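Local coordinates for protein putative pyridoxal phosphate-dependent transferase (PDB 4DQ6) that is a putative pyridoxal phosphate-dependent transferase of the class I and II aminotransferase family, which holds pyridoxal-5'-phosphate in a pocket, at residues L299-I310 and V319-V330. Numbering follows the deposited sequence.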
ATOM      1  N   LEU A 299       0.443 -26.786 -14.221  1.00 14.02           N
ATOM      2  CA  LEU A 299       0.945 -27.006 -12.903  1.00 14.15           C
ATOM      3  C   LEU A 299       0.813 -28.446 -12.518  1.00 14.17           C
ATOM      4  O   LEU A 299       1.746 -29.009 -11.974  1.00 14.28           O
ATOM      5  CB  LEU A 299       0.126 -26.158 -11.946  1.00 13.00           C
ATOM      6  CG  LEU A 299       0.419 -26.404 -10.492  1.00 12.77           C
ATOM      7  CD1 LEU A 299       1.855 -26.008 -10.279  1.00 13.69           C
ATOM      8  CD2 LEU A 299      -0.565 -25.554  -9.693  1.00 13.49           C
ATOM      9  N   GLU A 300      -0.348 -29.037 -12.770  1.00 14.94           N
ATOM     10  CA  GLU A 300      -0.528 -30.413 -12.366  1.00 15.38           C
ATOM     11  C   GLU A 300       0.424 -31.341 -13.100  1.00 15.50           C
ATOM     12  O   GLU A 300       0.967 -32.301 -12.531  1.00 16.01           O
ATOM     13  CB  GLU A 300      -1.970 -30.863 -12.502  1.00 17.26           C
ATOM     14  CG  GLU A 300      -2.197 -32.216 -11.807  1.00 18.80           C
ATOM     15  CD  GLU A 300      -3.595 -32.418 -11.190  1.00 18.39           C
ATOM     16  OE1 GLU A 300      -4.468 -31.518 -11.303  1.00 19.35           O
ATOM     17  OE2 GLU A 300      -3.795 -33.521 -10.577  1.00 20.20           O
ATOM     18  N   SER A 301       0.689 -31.040 -14.356  1.00 15.37           N
ATOM     19  CA  SER A 301       1.699 -31.811 -15.063  1.00 16.97           C
ATOM     20  C   SER A 301       3.096 -31.656 -14.473  1.00 15.41           C
ATOM     21  O   SER A 301       3.822 -32.625 -14.259  1.00 16.17           O
ATOM     22  CB  SER A 301       1.665 -31.379 -16.508  1.00 18.51           C
ATOM     23  OG  SER A 301       2.543 -32.174 -17.301  1.00 21.21           O
ATOM     24  N   ASN A 302       3.495 -30.422 -14.161  1.00 16.04           N
ATOM     25  CA  ASN A 302       4.762 -30.170 -13.412  1.00 15.58           C
ATOM     26  C   ASN A 302       4.833 -30.996 -12.124  1.00 14.86           C
ATOM     27  O   ASN A 302       5.867 -31.520 -11.802  1.00 15.07           O
ATOM     28  CB  ASN A 302       4.974 -28.689 -13.059  1.00 15.54           C
ATOM     29  CG  ASN A 302       5.742 -27.895 -14.137  1.00 15.51           C
ATOM     30  OD1 ASN A 302       6.017 -28.389 -15.291  1.00 16.00           O
ATOM     31  ND2 ASN A 302       5.988 -26.616 -13.831  1.00 15.30           N
ATOM     32  N   ILE A 303       3.726 -30.992 -11.353  1.00 14.50           N
ATOM     33  CA  ILE A 303       3.685 -31.700 -10.072  1.00 14.74           C
ATOM     34  C   ILE A 303       3.885 -33.202 -10.275  1.00 14.91           C
ATOM     35  O   ILE A 303       4.731 -33.818  -9.636  1.00 15.09           O
ATOM     36  CB  ILE A 303       2.389 -31.363  -9.347  1.00 14.14           C
ATOM     37  CG1 ILE A 303       2.452 -29.963  -8.772  1.00 14.60           C
ATOM     38  CG2 ILE A 303       2.147 -32.404  -8.267  1.00 14.71           C
ATOM     39  CD1 ILE A 303       1.107 -29.374  -8.374  1.00 14.47           C
ATOM     40  N   ASP A 304       3.162 -33.752 -11.226  1.00 16.42           N
ATOM     41  CA  ASP A 304       3.281 -35.173 -11.553  1.00 17.94           C
ATOM     42  C   ASP A 304       4.711 -35.518 -12.044  1.00 18.23           C
ATOM     43  O   ASP A 304       5.297 -36.497 -11.616  1.00 17.92           O
ATOM     44  CB  ASP A 304       2.204 -35.542 -12.568  1.00 17.94           C
ATOM     45  CG  ASP A 304       0.829 -35.618 -11.987  1.00 20.47           C
ATOM     46  OD1 ASP A 304       0.684 -35.704 -10.736  1.00 19.56           O
ATOM     47  OD2 ASP A 304      -0.105 -35.584 -12.789  1.00 23.83           O
ATOM     48  N   PHE A 305       5.288 -34.640 -12.862  1.00 17.05           N
ATOM     49  CA  PHE A 305       6.663 -34.815 -13.354  1.00 18.11           C
ATOM     50  C   PHE A 305       7.659 -34.811 -12.199  1.00 17.96           C
ATOM     51  O   PHE A 305       8.535 -35.686 -12.111  1.00 19.01           O
ATOM     52  CB  PHE A 305       7.008 -33.750 -14.401  1.00 19.09           C
ATOM     53  CG  PHE A 305       8.467 -33.661 -14.688  1.00 20.63           C
ATOM     54  CD1 PHE A 305       9.036 -34.530 -15.606  1.00 22.30           C
ATOM     55  CD2 PHE A 305       9.295 -32.775 -14.001  1.00 21.10           C
ATOM     56  CE1 PHE A 305      10.394 -34.478 -15.874  1.00 23.08           C
ATOM     57  CE2 PHE A 305      10.647 -32.717 -14.270  1.00 22.34           C
ATOM     58  CZ  PHE A 305      11.197 -33.590 -15.185  1.00 23.16           C
ATOM     59  N   ALA A 306       7.497 -33.858 -11.271  1.00 15.64           N
ATOM     60  CA  ALA A 306       8.416 -33.734 -10.156  1.00 15.67           C
ATOM     61  C   ALA A 306       8.357 -34.909  -9.224  1.00 15.95           C
ATOM     62  O   ALA A 306       9.366 -35.371  -8.753  1.00 16.38           O
ATOM     63  CB  ALA A 306       8.179 -32.435  -9.399  1.00 15.42           C
ATOM     64  N   ILE A 307       7.159 -35.369  -8.930  1.00 17.38           N
ATOM     65  CA  ILE A 307       7.002 -36.501  -8.032  1.00 17.21           C
ATOM     66  C   ILE A 307       7.563 -37.760  -8.663  1.00 17.75           C
ATOM     67  O   ILE A 307       8.263 -38.504  -8.013  1.00 17.54           O
ATOM     68  CB  ILE A 307       5.531 -36.667  -7.619  1.00 17.32           C
ATOM     69  CG1 ILE A 307       5.137 -35.524  -6.720  1.00 18.29           C
ATOM     70  CG2 ILE A 307       5.287 -37.988  -6.907  1.00 18.13           C
ATOM     71  CD1 ILE A 307       3.660 -35.434  -6.467  1.00 19.38           C
ATOM     72  N   LYS A 308       7.307 -37.974  -9.953  1.00 18.55           N
ATOM     73  CA  LYS A 308       7.896 -39.121 -10.665  1.00 20.76           C
ATOM     74  C   LYS A 308       9.437 -39.037 -10.652  1.00 19.91           C
ATOM     75  O   LYS A 308      10.127 -40.019 -10.333  1.00 19.91           O
ATOM     76  CB  LYS A 308       7.335 -39.178 -12.076  1.00 23.64           C
ATOM     77  CG  LYS A 308       7.889 -40.296 -12.964  1.00 27.01           C
ATOM     78  CD  LYS A 308       7.230 -40.309 -14.338  1.00 30.73           C
ATOM     79  CE  LYS A 308       8.166 -40.900 -15.387  1.00 35.98           C
ATOM     80  NZ  LYS A 308       8.375 -42.348 -15.111  1.00 39.09           N
ATOM     81  N   TYR A 309       9.975 -37.843 -10.927  1.00 19.02           N
ATOM     82  CA  TYR A 309      11.409 -37.643 -10.923  1.00 19.78           C
ATOM     83  C   TYR A 309      12.020 -37.932  -9.564  1.00 20.00           C
ATOM     84  O   TYR A 309      12.990 -38.663  -9.464  1.00 21.29           O
ATOM     85  CB  TYR A 309      11.780 -36.228 -11.357  1.00 20.48           C
ATOM     86  CG  TYR A 309      13.219 -36.058 -11.647  1.00 21.45           C
ATOM     87  CD1 TYR A 309      14.157 -35.825 -10.654  1.00 21.81           C
ATOM     88  CD2 TYR A 309      13.662 -36.107 -12.973  1.00 23.85           C
ATOM     89  CE1 TYR A 309      15.529 -35.678 -10.966  1.00 23.29           C
ATOM     90  CE2 TYR A 309      15.003 -35.980 -13.269  1.00 24.70           C
ATOM     91  CZ  TYR A 309      15.914 -35.730 -12.273  1.00 24.50           C
ATOM     92  OH  TYR A 309      17.248 -35.618 -12.560  1.00 27.61           O
ATOM     93  N   ILE A 310      11.389 -37.422  -8.496  1.00 18.05           N
ATOM     94  CA  ILE A 310      11.909 -37.636  -7.133  1.00 19.96           C
ATOM     95  C   ILE A 310      11.847 -39.131  -6.774  1.00 20.18           C
ATOM     96  O   ILE A 310      12.824 -39.698  -6.251  1.00 21.41           O
ATOM     97  CB  ILE A 310      11.129 -36.823  -6.046  1.00 20.14           C
ATOM     98  CG1 ILE A 310      11.393 -35.311  -6.180  1.00 20.18           C
ATOM     99  CG2 ILE A 310      11.491 -37.279  -4.635  1.00 21.51           C
ATOM    100  CD1 ILE A 310      10.326 -34.441  -5.538  1.00 19.51           C
ATOM    101  N   VAL A 319       7.476 -37.381  -0.630  1.00 19.99           N
ATOM    102  CA  VAL A 319       6.648 -36.262  -1.123  1.00 19.69           C
ATOM    103  C   VAL A 319       5.243 -36.820  -1.365  1.00 21.31           C
ATOM    104  O   VAL A 319       5.098 -37.911  -1.895  1.00 21.75           O
ATOM    105  CB  VAL A 319       7.245 -35.610  -2.378  1.00 19.80           C
ATOM    106  CG1 VAL A 319       7.419 -36.635  -3.474  1.00 20.55           C
ATOM    107  CG2 VAL A 319       6.443 -34.373  -2.801  1.00 19.14           C
ATOM    108  N   ARG A 320       4.242 -36.101  -0.856  1.00 20.91           N
ATOM    109  CA  ARG A 320       2.825 -36.346  -1.112  1.00 20.33           C
ATOM    110  C   ARG A 320       2.332 -35.290  -2.100  1.00 18.58           C
ATOM    111  O   ARG A 320       2.618 -34.103  -1.884  1.00 20.79           O
ATOM    112  CB  ARG A 320       2.021 -36.228   0.204  1.00 20.54           C
ATOM    113  N   LYS A 321       1.591 -35.687  -3.117  1.00 17.25           N
ATOM    114  CA  LYS A 321       1.079 -34.727  -4.124  1.00 17.98           C
ATOM    115  C   LYS A 321       0.156 -33.715  -3.390  1.00 17.33           C
ATOM    116  O   LYS A 321      -0.765 -34.112  -2.637  1.00 17.29           O
ATOM    117  CB  LYS A 321       0.297 -35.443  -5.188  1.00 18.64           C
ATOM    118  CG  LYS A 321      -0.209 -34.588  -6.304  1.00 18.31           C
ATOM    119  CD  LYS A 321      -0.784 -35.398  -7.444  1.00 20.34           C
ATOM    120  CE  LYS A 321      -1.477 -34.512  -8.437  1.00 20.13           C
ATOM    121  NZ  LYS A 321      -1.837 -35.285  -9.688  1.00 20.02           N
ATOM    122  N   PRO A 322       0.384 -32.428  -3.576  1.00 16.27           N
ATOM    123  CA  PRO A 322      -0.519 -31.446  -2.941  1.00 15.98           C
ATOM    124  C   PRO A 322      -1.881 -31.456  -3.571  1.00 16.36           C
ATOM    125  O   PRO A 322      -2.042 -31.811  -4.731  1.00 15.35           O
ATOM    126  CB  PRO A 322       0.122 -30.116  -3.257  1.00 16.60           C
ATOM    127  CG  PRO A 322       0.988 -30.361  -4.477  1.00 18.26           C
ATOM    128  CD  PRO A 322       1.426 -31.793  -4.419  1.00 16.46           C
ATOM    129  N   GLU A 323      -2.889 -31.062  -2.822  1.00 13.80           N
ATOM    130  CA  GLU A 323      -4.242 -30.903  -3.280  1.00 14.57           C
ATOM    131  C   GLU A 323      -4.494 -29.493  -3.845  1.00 14.30           C
ATOM    132  O   GLU A 323      -5.390 -29.284  -4.717  1.00 13.92           O
ATOM    133  CB  GLU A 323      -5.193 -31.173  -2.110  1.00 15.98           C
ATOM    134  CG  GLU A 323      -5.076 -32.611  -1.607  1.00 16.42           C
ATOM    135  CD  GLU A 323      -5.697 -32.889  -0.255  1.00 18.91           C
ATOM    136  OE1 GLU A 323      -6.164 -31.935   0.331  1.00 15.06           O
ATOM    137  OE2 GLU A 323      -5.656 -34.110   0.145  1.00 21.31           O
ATOM    138  N   GLY A 324      -3.707 -28.534  -3.379  1.00 13.24           N
ATOM    139  CA  GLY A 324      -3.740 -27.162  -3.848  1.00 13.51           C
ATOM    140  C   GLY A 324      -2.456 -26.461  -3.557  1.00 13.11           C
ATOM    141  O   GLY A 324      -1.553 -27.047  -2.926  1.00 11.97           O
ATOM    142  N   THR A 325      -2.379 -25.192  -4.019  1.00 12.80           N
ATOM    143  CA  THR A 325      -1.162 -24.408  -4.122  1.00 12.89           C
ATOM    144  C   THR A 325      -0.266 -24.964  -5.257  1.00 12.69           C
ATOM    145  O   THR A 325      -0.486 -26.069  -5.759  1.00 13.05           O
ATOM    146  CB  THR A 325      -0.325 -24.337  -2.812  1.00 13.04           C
ATOM    147  OG1 THR A 325       0.534 -25.459  -2.630  1.00 13.86           O
ATOM    148  CG2 THR A 325      -1.220 -24.082  -1.599  1.00 14.09           C
ATOM    149  N   TYR A 326       0.739 -24.167  -5.596  1.00 12.00           N
ATOM    150  CA  TYR A 326       1.786 -24.628  -6.503  1.00 12.01           C
ATOM    151  C   TYR A 326       3.084 -24.971  -5.858  1.00 12.92           C
ATOM    152  O   TYR A 326       4.174 -24.977  -6.472  1.00 13.71           O
ATOM    153  CB  TYR A 326       1.984 -23.621  -7.629  1.00 12.42           C
ATOM    154  CG  TYR A 326       2.217 -22.164  -7.262  1.00 11.92           C
ATOM    155  CD1 TYR A 326       3.407 -21.757  -6.704  1.00 12.53           C
ATOM    156  CD2 TYR A 326       1.271 -21.190  -7.563  1.00 12.37           C
ATOM    157  CE1 TYR A 326       3.643 -20.415  -6.453  1.00 13.23           C
ATOM    158  CE2 TYR A 326       1.504 -19.843  -7.303  1.00 12.50           C
ATOM    159  CZ  TYR A 326       2.731 -19.470  -6.787  1.00 12.68           C
ATOM    160  OH  TYR A 326       3.063 -18.169  -6.590  1.00 13.82           O
ATOM    161  N   LEU A 327       3.006 -25.314  -4.578  1.00 13.02           N
ATOM    162  CA  LEU A 327       4.136 -25.467  -3.698  1.00 13.60           C
ATOM    163  C   LEU A 327       4.241 -26.935  -3.305  1.00 13.68           C
ATOM    164  O   LEU A 327       3.235 -27.517  -2.873  1.00 15.87           O
ATOM    165  CB  LEU A 327       3.966 -24.562  -2.452  1.00 15.38           C
ATOM    166  CG  LEU A 327       3.820 -23.063  -2.799  1.00 15.95           C
ATOM    167  CD1 LEU A 327       3.323 -22.284  -1.545  1.00 15.40           C
ATOM    168  CD2 LEU A 327       5.068 -22.415  -3.377  1.00 15.87           C
ATOM    169  N   LEU A 328       5.425 -27.495  -3.416  1.00 13.19           N
ATOM    170  CA  LEU A 328       5.677 -28.896  -3.154  1.00 13.95           C
ATOM    171  C   LEU A 328       6.447 -29.018  -1.829  1.00 14.92           C
ATOM    172  O   LEU A 328       7.397 -28.271  -1.582  1.00 15.95           O
ATOM    173  CB  LEU A 328       6.553 -29.491  -4.290  1.00 14.88           C
ATOM    174  CG  LEU A 328       6.565 -31.017  -4.399  1.00 16.41           C
ATOM    175  CD1 LEU A 328       5.220 -31.602  -4.835  1.00 16.22           C
ATOM    176  CD2 LEU A 328       7.674 -31.411  -5.416  1.00 15.93           C
ATOM    177  N   TRP A 329       6.017 -29.932  -0.962  1.00 14.14           N
ATOM    178  CA  TRP A 329       6.539 -30.095   0.375  1.00 14.29           C
ATOM    179  C   TRP A 329       7.247 -31.406   0.451  1.00 15.15           C
ATOM    180  O   TRP A 329       6.601 -32.473   0.419  1.00 17.05           O
ATOM    181  CB  TRP A 329       5.369 -30.028   1.325  1.00 13.16           C
ATOM    182  CG  TRP A 329       5.625 -30.050   2.836  1.00 12.68           C
ATOM    183  CD1 TRP A 329       5.088 -30.937   3.815  1.00 14.00           C
ATOM    184  CD2 TRP A 329       6.351 -29.060   3.610  1.00 13.18           C
ATOM    185  NE1 TRP A 329       5.483 -30.550   4.983  1.00 14.87           N
ATOM    186  CE2 TRP A 329       6.228 -29.449   4.970  1.00 14.04           C
ATOM    187  CE3 TRP A 329       7.137 -27.956   3.298  1.00 13.61           C
ATOM    188  CZ2 TRP A 329       6.836 -28.731   5.999  1.00 14.92           C
ATOM    189  CZ3 TRP A 329       7.703 -27.208   4.300  1.00 14.61           C
ATOM    190  CH2 TRP A 329       7.584 -27.620   5.654  1.00 14.47           C
ATOM    191  N   VAL A 330       8.588 -31.354   0.493  1.00 15.80           N
ATOM    192  CA  VAL A 330       9.396 -32.551   0.308  1.00 16.31           C
ATOM    193  C   VAL A 330      10.216 -32.837   1.570  1.00 16.33           C
ATOM    194  O   VAL A 330      10.872 -31.960   2.090  1.00 15.83           O
ATOM    195  CB  VAL A 330      10.370 -32.377  -0.887  1.00 17.09           C
ATOM    196  CG1 VAL A 330      11.241 -33.609  -1.076  1.00 17.96           C
ATOM    197  CG2 VAL A 330       9.624 -32.018  -2.167  1.00 17.26           C
TER
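Lys321 swings CG opposite its own backbone N (chi1 -177°) and runs on extended, which carries the ammonium group to Glu300 and Asp304, one turn apart on helix 289-313. Lys321 NZ lies 2.8 Å from Glu300 OE2, meeting its anti lone pair, and 2.8 Å from Asp304 OD1, meeting the syn one. These two salt bridges probably balance much of the lysine's charge and limit its swing, while the other carboxylate oxygen, Glu300 OE1, accepts a hydrogen bond from the backbone N of Lys212. The lysine's aliphatic part is packed too: Ile307 CD1 comes within 3.6 Å of Lys321 CB, and Ile303 CG2 within 3.8 Å of Lys321 CG, both isoleucines crossing it at about a right angle. Deeper in, Ile310 CD1 touches Leu328 CD2 (4.0 Å), Val319 and Val330. At the other end Leu299 CD1 meets Tyr326 CB at 3.6 Å. Beside it, Thr325 OG1 accepts from Leu327 N in an ST turn, and the Thr325 side chain lies about 7 Å from the bound pyridoxal-5'-phosphate. Helix 289-313 thus packs on the small antiparallel sheet, the axis of segment 299-310 passing 10.3 Å from that of strand 327-330, their directions 18° apart; strand 367-371 pairs beside that strand, and helix 376-390 flanks the helix through Phe305.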